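Local coordinates for hypothetical 19.5 KDA protein IN emre-rus intergenic region (Escherichia coli, PDB 1FUX) that is of unknown function but belongs to the phosphatidylethanolamine-binding protein family and may, like its relatives, bind a small anionic ligand, at residues G62-T67 with R98-Y103; G29-P34 with A104-A109; Y53-P58 with H119-V124; G93-R98 with I132-N137. All blocks are in the same frame, centred on the assembly; numbering follows the deposited sequence.

Contact 1: G62-T67 with R98-Y103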
loop_
_atom_site.group_PDB
_atom_site.type_symbol
_atom_site.label_atom_id
_atom_site.label_comp_id
_atom_site.label_asym_id
_atom_site.label_seq_id
_atom_site.Cartn_x
_atom_site.Cartn_y
_atom_site.Cartn_z
ATOM N N GLY A 62 1.185 6.485 -0.918
ATOM C CA GLY A 62 2.041 6.809 0.236
ATOM C C GLY A 62 2.931 5.591 0.533
ATOM O O GLY A 62 3.235 4.830 -0.390
ATOM N N TRP A 63 3.280 5.389 1.793
ATOM C CA TRP A 63 4.181 4.295 2.173
ATOM C C TRP A 63 3.876 3.886 3.605
ATOM O O TRP A 63 3.879 4.700 4.518
ATOM C CB TRP A 63 5.634 4.756 2.042
ATOM C CG TRP A 63 6.591 3.573 2.046
ATOM C CD1 TRP A 63 7.148 2.972 3.133
ATOM C CD2 TRP A 63 7.057 2.876 0.887
ATOM N NE1 TRP A 63 7.939 1.906 2.729
ATOM C CE2 TRP A 63 7.930 1.869 1.348
ATOM C CE3 TRP A 63 6.860 3.040 -0.489
ATOM C CZ2 TRP A 63 8.609 1.000 0.483
ATOM C CZ3 TRP A 63 7.530 2.170 -1.345
ATOM C CH2 TRP A 63 8.383 1.170 -0.869
ATOM N N TRP A 64 3.584 2.599 3.752
ATOM C CA TRP A 64 3.377 2.068 5.120
ATOM C C TRP A 64 4.727 1.679 5.692
ATOM O O TRP A 64 5.400 0.800 5.179
ATOM C CB TRP A 64 2.480 0.830 5.071
ATOM C CG TRP A 64 1.052 1.144 4.733
ATOM C CD1 TRP A 64 0.377 0.950 3.555
ATOM C CD2 TRP A 64 0.094 1.712 5.649
ATOM N NE1 TRP A 64 -0.919 1.384 3.696
ATOM C CE2 TRP A 64 -1.129 1.836 4.968
ATOM C CE3 TRP A 64 0.165 2.142 6.984
ATOM C CZ2 TRP A 64 -2.275 2.379 5.549
ATOM C CZ3 TRP A 64 -0.989 2.645 7.570
ATOM C CH2 TRP A 64 -2.201 2.765 6.881
ATOM N N HIS A 65 5.213 2.325 6.747
ATOM C CA HIS A 65 6.513 2.018 7.338
ATOM C C HIS A 65 6.407 1.014 8.473
ATOM O O HIS A 65 7.396 0.325 8.792
ATOM C CB HIS A 65 7.073 3.358 7.903
ATOM C CG HIS A 65 7.663 4.190 6.789
ATOM N ND1 HIS A 65 8.986 4.153 6.411
ATOM C CD2 HIS A 65 7.065 5.113 5.991
ATOM C CE1 HIS A 65 9.183 5.004 5.399
ATOM N NE2 HIS A 65 7.997 5.598 5.111
ATOM N N TRP A 66 5.252 0.932 9.127
ATOM C CA TRP A 66 5.134 -0.055 10.222
ATOM C C TRP A 66 3.685 -0.289 10.573
ATOM O O TRP A 66 2.924 0.699 10.568
ATOM C CB TRP A 66 5.765 0.620 11.474
ATOM C CG TRP A 66 6.010 -0.322 12.627
ATOM C CD1 TRP A 66 6.164 -1.685 12.601
ATOM C CD2 TRP A 66 6.280 0.099 13.984
ATOM N NE1 TRP A 66 6.489 -2.125 13.875
ATOM C CE2 TRP A 66 6.548 -1.049 14.728
ATOM C CE3 TRP A 66 6.278 1.344 14.619
ATOM C CZ2 TRP A 66 6.799 -1.043 16.123
ATOM C CZ3 TRP A 66 6.563 1.381 16.006
ATOM C CH2 TRP A 66 6.831 0.189 16.742
ATOM N N THR A 67 3.268 -1.475 10.958
ATOM C CA THR A 67 1.929 -1.668 11.505
ATOM C C THR A 67 2.142 -2.666 12.665
ATOM O O THR A 67 2.728 -3.724 12.428
ATOM C CB THR A 67 0.844 -2.249 10.558
ATOM O OG1 THR A 67 1.245 -3.540 10.106
ATOM C CG2 THR A 67 0.627 -1.365 9.332
ATOM N N ARG A 98 2.603 -6.527 7.360
ATOM C CA ARG A 98 3.693 -6.280 6.407
ATOM C C ARG A 98 3.830 -4.822 6.011
ATOM O O ARG A 98 2.813 -4.184 5.728
ATOM C CB ARG A 98 3.261 -7.124 5.181
ATOM C CG ARG A 98 4.427 -7.323 4.207
ATOM C CD ARG A 98 3.810 -8.025 3.007
ATOM N NE ARG A 98 4.814 -8.531 2.112
ATOM C CZ ARG A 98 5.243 -8.083 0.960
ATOM N NH1 ARG A 98 6.183 -8.922 0.500
ATOM N NH2 ARG A 98 4.849 -7.016 0.283
ATOM N N ASN A 99 4.997 -4.234 5.999
ATOM C CA ASN A 99 5.217 -2.856 5.574
ATOM C C ASN A 99 5.436 -2.795 4.049
ATOM O O ASN A 99 5.472 -3.868 3.407
ATOM C CB ASN A 99 6.342 -2.235 6.406
ATOM C CG ASN A 99 7.692 -2.808 6.080
ATOM O OD1 ASN A 99 7.964 -3.332 4.994
ATOM N ND2 ASN A 99 8.642 -2.811 7.041
ATOM N N ASP A 100 5.575 -1.611 3.467
ATOM C CA ASP A 100 5.711 -1.478 2.011
ATOM C C ASP A 100 7.070 -1.874 1.542
ATOM O O ASP A 100 7.286 -2.197 0.361
ATOM C CB ASP A 100 5.278 -0.084 1.527
ATOM C CG ASP A 100 3.757 0.033 1.462
ATOM O OD1 ASP A 100 3.089 -1.032 1.369
ATOM O OD2 ASP A 100 3.248 1.176 1.517
ATOM N N PHE A 101 8.061 -1.979 2.463
ATOM C CA PHE A 101 9.352 -2.511 2.102
ATOM C C PHE A 101 9.267 -4.011 1.888
ATOM O O PHE A 101 10.253 -4.604 1.387
ATOM C CB PHE A 101 10.399 -2.294 3.216
ATOM C CG PHE A 101 10.611 -0.834 3.506
ATOM C CD1 PHE A 101 10.062 -0.248 4.629
ATOM C CD2 PHE A 101 11.404 -0.074 2.638
ATOM C CE1 PHE A 101 10.318 1.109 4.875
ATOM C CE2 PHE A 101 11.677 1.267 2.883
ATOM C CZ PHE A 101 11.123 1.848 4.020
ATOM N N GLY A 102 8.255 -4.688 2.394
ATOM C CA GLY A 102 8.070 -6.107 2.179
ATOM C C GLY A 102 8.339 -6.988 3.386
ATOM O O GLY A 102 8.533 -8.175 3.132
ATOM N N TYR A 103 8.414 -6.425 4.590
ATOM C CA TYR A 103 8.602 -7.265 5.770
ATOM C C TYR A 103 7.710 -6.825 6.926
ATOM O O TYR A 103 7.238 -5.684 6.971
ATOM C CB TYR A 103 10.052 -7.394 6.230
ATOM C CG TYR A 103 10.716 -6.100 6.618
ATOM C CD1 TYR A 103 10.675 -5.763 7.972
ATOM C CD2 TYR A 103 11.376 -5.252 5.744
ATOM C CE1 TYR A 103 11.293 -4.605 8.409
ATOM C CE2 TYR A 103 12.022 -4.101 6.164
ATOM C CZ TYR A 103 11.942 -3.796 7.523
ATOM O OH TYR A 103 12.534 -2.632 8.002
HETATM O O HOH W 1 0.609 -4.055 7.464
#
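Trp64 and Asp100, with CA atoms 5.3 Å apart, mark where segment 62-67, on strand 63-72, is met by the type I turn from Asn99 to Gly102. Two nearly straight hydrogen bonds join them: Asp100 N donates to Trp64 O at 3.0 Å, and Trp64 N donates to Asp100 OD2 at 2.7 Å (172° at the hydrogen), reaching that oxygen from above the carboxylate plane. Asp100 CG stands beside its own backbone N (chi1 -78°), which turns the carboxylate to the strand N-H while CB settles over the Trp63 indole. This CH-pi contact places CB 3.5 Å from the centroid of the five-membered ring of Trp63. The same indole presents its edge to Phe101 in a T-shaped pair with planes 63° apart, Trp63 NE1 lying 3.3 Å from Phe101 CE1. His65 completes the aromatic cluster obliquely, its ND1 engaged by Gly107 O. Asn99 OD1 accepts from Tyr103 N, just past the turn, at 3.2 Å. A leucine in place of Trp63 would probably leave the Asp100 methylene without the ring it rests on and strip one face of Phe101 of its edge-on partner. The strand lies between 47-54 and 95-96 in the antiparallel sheet, Phe22 and Phe25 extend the aromatic cluster around Phe101, and Ala141 in helix 140-148 of the second subunit packs on Trp63 and Asp100.

Contact 2: G29-P34 with A104-A109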
loop_
_atom_site.group_PDB
_atom_site.type_symbol
_atom_site.label_atom_id
_atom_site.label_comp_id
_atom_site.label_asym_id
_atom_site.label_seq_id
_atom_site.Cartn_x
_atom_site.Cartn_y
_atom_site.Cartn_z
ATOM N N GLY A 29 20.778 4.133 7.754
ATOM C CA GLY A 29 20.328 4.397 9.091
ATOM C C GLY A 29 20.299 3.191 10.004
ATOM O O GLY A 29 20.536 2.027 9.648
ATOM N N GLY A 30 19.883 3.431 11.229
ATOM C CA GLY A 30 19.787 2.441 12.285
ATOM C C GLY A 30 18.545 1.563 12.176
ATOM O O GLY A 30 18.438 0.542 12.857
ATOM N N ASN A 31 17.580 1.978 11.364
ATOM C CA ASN A 31 16.310 1.268 11.185
ATOM C C ASN A 31 15.666 0.788 12.467
ATOM O O ASN A 31 15.280 -0.380 12.623
ATOM C CB ASN A 31 16.575 0.154 10.139
ATOM C CG ASN A 31 15.319 -0.344 9.440
ATOM O OD1 ASN A 31 14.356 0.400 9.240
ATOM N ND2 ASN A 31 15.226 -1.622 9.095
ATOM N N THR A 32 15.585 1.668 13.488
ATOM C CA THR A 32 15.018 1.302 14.780
ATOM C C THR A 32 13.737 2.115 15.069
ATOM O O THR A 32 13.829 3.303 14.832
ATOM C CB THR A 32 16.021 1.685 15.899
ATOM O OG1 THR A 32 17.195 0.846 15.711
ATOM C CG2 THR A 32 15.522 1.374 17.295
ATOM N N SER A 33 12.717 1.470 15.607
ATOM C CA SER A 33 11.482 2.210 15.890
ATOM C C SER A 33 11.699 3.029 17.157
ATOM O O SER A 33 12.365 2.567 18.067
ATOM C CB SER A 33 10.353 1.241 16.136
ATOM O OG SER A 33 10.590 0.282 17.162
ATOM N N PRO A 34 11.189 4.250 17.172
ATOM C CA PRO A 34 11.247 5.045 18.411
ATOM C C PRO A 34 10.277 4.577 19.468
ATOM O O PRO A 34 9.230 3.955 19.211
ATOM C CB PRO A 34 10.873 6.427 17.846
ATOM C CG PRO A 34 9.791 6.073 16.858
ATOM C CD PRO A 34 10.421 4.916 16.077
ATOM N N ALA A 104 7.537 -7.759 7.877
ATOM C CA ALA A 104 6.725 -7.494 9.058
ATOM C C ALA A 104 7.595 -6.914 10.192
ATOM O O ALA A 104 8.139 -7.649 10.997
ATOM C CB ALA A 104 6.109 -8.829 9.486
ATOM N N GLY A 105 7.664 -5.606 10.266
ATOM C CA GLY A 105 8.573 -4.956 11.242
ATOM C C GLY A 105 8.627 -3.501 10.818
ATOM O O GLY A 105 7.970 -3.073 9.828
ATOM N N PHE A 106 9.242 -2.676 11.625
ATOM C CA PHE A 106 9.407 -1.258 11.358
ATOM C C PHE A 106 10.478 -1.068 10.312
ATOM O O PHE A 106 11.538 -1.660 10.337
ATOM C CB PHE A 106 9.953 -0.538 12.625
ATOM C CG PHE A 106 10.359 0.893 12.395
ATOM C CD1 PHE A 106 9.350 1.886 12.389
ATOM C CD2 PHE A 106 11.682 1.252 12.210
ATOM C CE1 PHE A 106 9.698 3.224 12.245
ATOM C CE2 PHE A 106 12.023 2.574 12.058
ATOM C CZ PHE A 106 11.034 3.563 12.081
ATOM N N GLY A 107 10.162 -0.204 9.346
ATOM C CA GLY A 107 11.162 0.188 8.339
ATOM C C GLY A 107 11.217 1.720 8.376
ATOM O O GLY A 107 10.168 2.382 8.362
ATOM N N GLY A 108 12.420 2.295 8.536
ATOM C CA GLY A 108 12.527 3.738 8.736
ATOM C C GLY A 108 12.383 4.606 7.505
ATOM O O GLY A 108 11.926 4.161 6.467
ATOM N N ALA A 109 12.676 5.891 7.664
ATOM C CA ALA A 109 12.486 6.828 6.571
ATOM C C ALA A 109 13.528 6.595 5.480
ATOM O O ALA A 109 14.671 6.334 5.814
ATOM C CB ALA A 109 12.598 8.252 7.131
HETATM O O HOH W 2 13.218 -2.369 12.444
#
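Asn31 and Gly108 make the one direct hydrogen bond between these two loops: Gly108 N donates to Asn31 OD1 at 2.8 Å (152° at the hydrogen), approaching nearly along the C=O axis. The carboxamide reaches across because CG extends opposite the backbone nitrogen of Asn31 (chi1 -158°), and the same OD1 lies 3.3 Å from Gly107 CA. Beside this polar link the ring of Phe106 is roofed by the backbone of 32-34. Ser33 CA sits squarely over one face, 3.7 Å from the ring centroid, in a CH-pi contact, while Thr32 O approaches Phe106 CE2 to 3.4 Å and Pro34 CD reaches Phe106 CE1 at 4.3 Å. At the ring edge a water donates to Asn31 O at 2.9 Å and to Phe106 O at 2.8 Å, tying the two backbones together. A serine replacing Phe106 would probably open a gap beneath Ser33 and leave the 32-34 backbone without the flat surface it rests on. In the second shell, the Tyr103 hydroxyl bonds both Asn31 ND2 and Phe106 O, so it braces both partners, and Ser33 OG is held by Gly83 N. The disulfide Cys27-Cys110 joins the chain just before one loop to that just after the other. Outside, Phe106 and Pro34 pack on Phe122 and Ala109 on Tyr120, so the paired loops lie against strand 118-127 of the five-stranded sheet.

Contact 3: Y53-P58 with H119-V124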
loop_
_atom_site.group_PDB
_atom_site.type_symbol
_atom_site.label_atom_id
_atom_site.label_comp_id
_atom_site.label_asym_id
_atom_site.label_seq_id
_atom_site.Cartn_x
_atom_site.Cartn_y
_atom_site.Cartn_z
ATOM N N TYR A 53 3.085 5.981 8.712
ATOM C CA TYR A 53 2.709 6.199 7.310
ATOM C C TYR A 53 3.251 7.500 6.760
ATOM O O TYR A 53 3.276 8.486 7.503
ATOM C CB TYR A 53 1.179 6.246 7.223
ATOM C CG TYR A 53 0.636 6.353 5.784
ATOM C CD1 TYR A 53 0.573 5.234 4.962
ATOM C CD2 TYR A 53 0.139 7.537 5.354
ATOM C CE1 TYR A 53 0.063 5.383 3.659
ATOM C CE2 TYR A 53 -0.431 7.704 4.078
ATOM C CZ TYR A 53 -0.421 6.604 3.253
ATOM O OH TYR A 53 -1.000 6.740 1.975
ATOM N N ASP A 54 3.743 7.456 5.520
ATOM C CA ASP A 54 4.217 8.679 4.860
ATOM C C ASP A 54 3.329 8.927 3.649
ATOM O O ASP A 54 3.460 8.289 2.620
ATOM C CB ASP A 54 5.667 8.409 4.401
ATOM C CG ASP A 54 6.224 9.540 3.564
ATOM O OD1 ASP A 54 5.627 10.633 3.483
ATOM O OD2 ASP A 54 7.295 9.307 2.932
ATOM N N PRO A 55 2.497 9.979 3.719
ATOM C CA PRO A 55 1.634 10.339 2.616
ATOM C C PRO A 55 2.391 10.992 1.468
ATOM O O PRO A 55 1.817 11.024 0.377
ATOM C CB PRO A 55 0.667 11.294 3.282
ATOM C CG PRO A 55 1.410 11.935 4.412
ATOM C CD PRO A 55 2.348 10.832 4.938
ATOM N N ASP A 56 3.626 11.478 1.675
ATOM C CA ASP A 56 4.352 12.165 0.616
ATOM C C ASP A 56 5.182 11.256 -0.273
ATOM O O ASP A 56 5.816 11.747 -1.230
ATOM C CB ASP A 56 5.296 13.193 1.315
ATOM C CG ASP A 56 4.528 14.234 2.120
ATOM O OD1 ASP A 56 3.516 14.741 1.578
ATOM O OD2 ASP A 56 4.896 14.527 3.291
ATOM N N ALA A 57 5.247 9.938 0.038
ATOM C CA ALA A 57 6.067 9.082 -0.817
ATOM C C ALA A 57 5.477 9.089 -2.213
ATOM O O ALA A 57 4.267 8.967 -2.318
ATOM C CB ALA A 57 6.110 7.686 -0.211
ATOM N N PRO A 58 6.318 9.172 -3.236
ATOM C CA PRO A 58 5.829 9.329 -4.607
ATOM C C PRO A 58 5.421 8.010 -5.235
ATOM O O PRO A 58 6.030 7.532 -6.202
ATOM C CB PRO A 58 7.024 10.011 -5.284
ATOM C CG PRO A 58 8.228 9.392 -4.614
ATOM C CD PRO A 58 7.784 9.344 -3.139
ATOM N N HIS A 119 6.650 13.924 5.824
ATOM C CA HIS A 119 6.019 13.939 7.138
ATOM C C HIS A 119 5.681 12.520 7.524
ATOM O O HIS A 119 4.828 11.909 6.855
ATOM C CB HIS A 119 4.728 14.768 6.905
ATOM C CG HIS A 119 5.157 16.189 6.674
ATOM N ND1 HIS A 119 5.498 16.616 5.389
ATOM C CD2 HIS A 119 5.359 17.218 7.521
ATOM C CE1 HIS A 119 5.872 17.888 5.452
ATOM N NE2 HIS A 119 5.791 18.260 6.725
ATOM N N TYR A 120 6.324 11.932 8.509
ATOM C CA TYR A 120 6.081 10.545 8.869
ATOM C C TYR A 120 5.062 10.516 10.002
ATOM O O TYR A 120 5.417 11.056 11.074
ATOM C CB TYR A 120 7.408 9.864 9.318
ATOM C CG TYR A 120 8.308 9.874 8.106
ATOM C CD1 TYR A 120 9.115 10.962 7.822
ATOM C CD2 TYR A 120 8.316 8.763 7.244
ATOM C CE1 TYR A 120 9.926 10.981 6.692
ATOM C CE2 TYR A 120 9.104 8.793 6.079
ATOM C CZ TYR A 120 9.907 9.885 5.844
ATOM O OH TYR A 120 10.696 9.969 4.710
ATOM N N GLN A 121 3.867 10.038 9.735
ATOM C CA GLN A 121 2.825 10.036 10.772
ATOM C C GLN A 121 2.940 8.787 11.616
ATOM O O GLN A 121 2.671 7.654 11.188
ATOM C CB GLN A 121 1.419 10.132 10.163
ATOM C CG GLN A 121 1.216 11.156 9.080
ATOM C CD GLN A 121 0.072 11.153 8.114
ATOM O OE1 GLN A 121 -0.398 12.225 7.652
ATOM N NE2 GLN A 121 -0.526 10.072 7.649
ATOM N N PHE A 122 3.337 8.986 12.886
ATOM C CA PHE A 122 3.442 7.912 13.870
ATOM C C PHE A 122 2.134 8.032 14.656
ATOM O O PHE A 122 1.941 9.008 15.395
ATOM C CB PHE A 122 4.623 8.069 14.839
ATOM C CG PHE A 122 5.962 7.722 14.239
ATOM C CD1 PHE A 122 6.555 8.533 13.266
ATOM C CD2 PHE A 122 6.591 6.579 14.680
ATOM C CE1 PHE A 122 7.791 8.151 12.737
ATOM C CE2 PHE A 122 7.821 6.193 14.154
ATOM C CZ PHE A 122 8.405 7.015 13.199
ATOM N N LYS A 123 1.283 7.031 14.521
ATOM C CA LYS A 123 -0.048 7.117 15.096
ATOM C C LYS A 123 -0.416 5.941 15.970
ATOM O O LYS A 123 -0.218 4.769 15.656
ATOM C CB LYS A 123 -0.994 7.173 13.862
ATOM C CG LYS A 123 -2.507 7.216 14.155
ATOM C CD LYS A 123 -3.088 7.798 12.847
ATOM C CE LYS A 123 -4.589 7.692 12.736
ATOM N NZ LYS A 123 -5.009 8.048 11.327
ATOM N N VAL A 124 -0.928 6.241 17.197
ATOM C CA VAL A 124 -1.395 5.184 18.052
ATOM C C VAL A 124 -2.922 5.149 18.030
ATOM O O VAL A 124 -3.557 6.209 18.064
ATOM C CB VAL A 124 -0.944 5.434 19.541
ATOM C CG1 VAL A 124 -1.329 4.179 20.297
ATOM C CG2 VAL A 124 0.558 5.682 19.525
#
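Asp56 grips His119 through a single carboxylate oxygen that accepts two hydrogens. His119 ND1 donates at 3.0 Å to the syn side of Asp56 OD2, which lies almost in the imidazole plane, and His119 N reaches the same Asp56 OD2 at 3.1 Å, nearly in line with the C-O bond. The pair of bonds fixes the rotation of the imidazole against its own backbone. The other oxygen, OD1, forms a salt bridge with Lys116 NZ, so both carboxylate oxygens have partners. Further along, Tyr53 and Gln121 are an antiparallel hydrogen-bonded pair: Tyr53 N donates to Gln121 O at 3.0 Å and Gln121 N to Tyr53 O at 2.8 Å. These bonds join strand 47-54 to strand 118-127; beyond the pair the chain turns away through a type I turn from Asp54 to Ala57. An Asx turn shapes it, Asp54 OD1 accepting from Asp56 N at 2.8 Å, and Asp54 OD2 is bonded by His118 ND1. The run from Asp54 to Pro58 matches the DPDxP signature of the phosphatidylethanolamine-binding family, which in relatives borders the anion-binding pocket, and Asp54 probably occupies the corresponding place here. Around these polar links, the Gln121 amide runs alongside the Tyr53 ring with planes 32° apart, NE2 lying 3.5 Å from Tyr53 CD2 at the ring edge. Pro55 comes from the opposite direction, its CG 3.7 Å from Gln121 OE1. Tyr120 crosses Asp54 at an angle and turns its ring edge-to-face with His65.

Contact 4: G93-R98 with I132-N137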
loop_
_atom_site.group_PDB
_atom_site.type_symbol
_atom_site.label_atom_id
_atom_site.label_comp_id
_atom_site.label_asym_id
_atom_site.label_seq_id
_atom_site.Cartn_x
_atom_site.Cartn_y
_atom_site.Cartn_z
ATOM N N GLY A 93 1.580 -10.796 22.740
ATOM C CA GLY A 93 0.270 -10.708 22.164
ATOM C C GLY A 93 0.231 -9.879 20.886
ATOM O O GLY A 93 -0.674 -10.109 20.073
ATOM N N ALA A 94 1.192 -8.982 20.692
ATOM C CA ALA A 94 1.089 -8.047 19.550
ATOM C C ALA A 94 1.608 -8.754 18.331
ATOM O O ALA A 94 2.251 -9.813 18.419
ATOM C CB ALA A 94 1.750 -6.721 19.892
ATOM N N VAL A 95 1.207 -8.280 17.154
ATOM C CA VAL A 95 1.552 -8.886 15.886
ATOM C C VAL A 95 1.871 -7.737 14.911
ATOM O O VAL A 95 1.225 -6.697 15.055
ATOM C CB VAL A 95 0.455 -9.789 15.299
ATOM C CG1 VAL A 95 0.844 -10.228 13.880
ATOM C CG2 VAL A 95 0.362 -11.116 16.070
ATOM N N GLN A 96 2.858 -7.936 14.042
ATOM C CA GLN A 96 3.214 -6.872 13.094
ATOM C C GLN A 96 2.744 -7.292 11.694
ATOM O O GLN A 96 2.871 -8.475 11.337
ATOM C CB GLN A 96 4.754 -6.673 13.054
ATOM C CG GLN A 96 5.320 -6.434 14.480
ATOM C CD GLN A 96 6.811 -6.052 14.432
ATOM O OE1 GLN A 96 7.127 -4.879 14.294
ATOM N NE2 GLN A 96 7.740 -6.992 14.591
ATOM N N GLY A 97 2.160 -6.344 10.961
ATOM C CA GLY A 97 1.664 -6.587 9.624
ATOM C C GLY A 97 2.833 -6.297 8.647
ATOM O O GLY A 97 3.895 -5.860 9.078
ATOM N N ARG A 98 2.603 -6.527 7.360
ATOM C CA ARG A 98 3.693 -6.280 6.407
ATOM C C ARG A 98 3.830 -4.822 6.011
ATOM O O ARG A 98 2.813 -4.184 5.728
ATOM C CB ARG A 98 3.261 -7.124 5.181
ATOM C CG ARG A 98 4.427 -7.323 4.207
ATOM C CD ARG A 98 3.810 -8.025 3.007
ATOM N NE ARG A 98 4.814 -8.531 2.112
ATOM C CZ ARG A 98 5.243 -8.083 0.960
ATOM N NH1 ARG A 98 6.183 -8.922 0.500
ATOM N NH2 ARG A 98 4.849 -7.016 0.283
ATOM N N ILE A 132 -7.666 -8.400 16.155
ATOM C CA ILE A 132 -8.056 -8.248 14.744
ATOM C C ILE A 132 -7.199 -9.266 14.006
ATOM O O ILE A 132 -6.108 -9.550 14.503
ATOM C CB ILE A 132 -7.955 -6.831 14.194
ATOM C CG1 ILE A 132 -6.645 -6.073 14.481
ATOM C CG2 ILE A 132 -9.137 -5.993 14.699
ATOM C CD1 ILE A 132 -6.393 -5.101 13.307
ATOM N N PRO A 133 -7.724 -9.976 13.023
ATOM C CA PRO A 133 -7.027 -11.033 12.348
ATOM C C PRO A 133 -5.898 -10.524 11.458
ATOM O O PRO A 133 -6.117 -10.386 10.267
ATOM C CB PRO A 133 -8.087 -11.750 11.522
ATOM C CG PRO A 133 -9.094 -10.680 11.258
ATOM C CD PRO A 133 -9.113 -9.808 12.489
ATOM N N VAL A 134 -4.755 -10.170 12.013
ATOM C CA VAL A 134 -3.649 -9.722 11.177
ATOM C C VAL A 134 -2.492 -10.699 11.375
ATOM O O VAL A 134 -2.359 -11.362 12.412
ATOM C CB VAL A 134 -3.235 -8.266 11.217
ATOM C CG1 VAL A 134 -4.163 -7.357 11.988
ATOM C CG2 VAL A 134 -1.773 -7.952 11.455
ATOM N N ASP A 135 -1.742 -10.843 10.286
ATOM C CA ASP A 135 -0.568 -11.705 10.361
ATOM C C ASP A 135 0.562 -11.028 9.611
ATOM O O ASP A 135 0.417 -9.890 9.117
ATOM C CB ASP A 135 -0.889 -13.120 9.946
ATOM C CG ASP A 135 -1.383 -13.282 8.526
ATOM O OD1 ASP A 135 -1.050 -12.482 7.624
ATOM O OD2 ASP A 135 -2.120 -14.295 8.336
ATOM N N SER A 136 1.671 -11.742 9.428
ATOM C CA SER A 136 2.805 -11.122 8.763
ATOM C C SER A 136 2.533 -10.833 7.305
ATOM O O SER A 136 3.321 -10.059 6.752
ATOM C CB SER A 136 4.079 -11.966 8.934
ATOM O OG SER A 136 3.794 -13.209 8.325
ATOM N N ASN A 137 1.517 -11.443 6.711
ATOM C CA ASN A 137 1.215 -11.178 5.315
ATOM C C ASN A 137 0.171 -10.065 5.174
ATOM O O ASN A 137 -0.153 -9.739 4.024
ATOM C CB ASN A 137 0.610 -12.452 4.738
ATOM C CG ASN A 137 1.656 -13.515 4.462
ATOM O OD1 ASN A 137 2.766 -13.263 3.961
ATOM N ND2 ASN A 137 1.222 -14.739 4.792
#
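Val134, Val95 and Arg98 carry most of this contact, which rests on van der Waals packing. Val95 CG1, placed opposite the backbone nitrogen (chi1 173°), lies on the 132-137 loop, 3.7 Å from Val134 O and 4.2 Å from Val134 CG2. Val134 answers with that methyl, which also reaches Gly97 CA at 4.1 Å. Its own CG1 nearly eclipses the backbone N (chi1 -9°), a strained torsion for a valine. At Gly97, next to strand 95-96, CA points its hydrogen almost straight at Asp135 O in a CA-H...O contact of 3.6 Å. Arg98 leans its aliphatic root on the next carbonyl, CB lying 3.3 Å from Ser136 O, while its guanidinium extends to Asn137 O of the second subunit. An Asx turn, Asp135 OD1 accepting from Asn137 N at 2.9 Å, shapes the loop. The loop thus flanks the edge strand 95-96, whose neighbour in the sheet, strand 63-72, also touches Val134 through Val69; Met146 in helix 140-148 also packs on Val134, and Arg98 packs against its counterpart across the dimer.

Overall arrangement
From the N terminus, the loop 29-34 comes first and returns to the chain at 104-109 (contact 2), closing a long excursion. Strand 47-54 then opens contact 3, which ends at 119-124; contacts 2 and 3 therefore cross, joining the loops to strand 118-127. Contact 1, between 62-67 and 98-103, lies within the spans of both. Contact 4 starts at 93-98 and ends at 132-137, crossing all three and sharing Arg98 with contact 1. Contacts 1, 3 and 4 reach the same five-stranded sheet and all touch the second subunit, whereas contact 2 braces loops over it. Contacts 3 and 4 have centres about 20 Å apart, on opposite sides of the chain's centre.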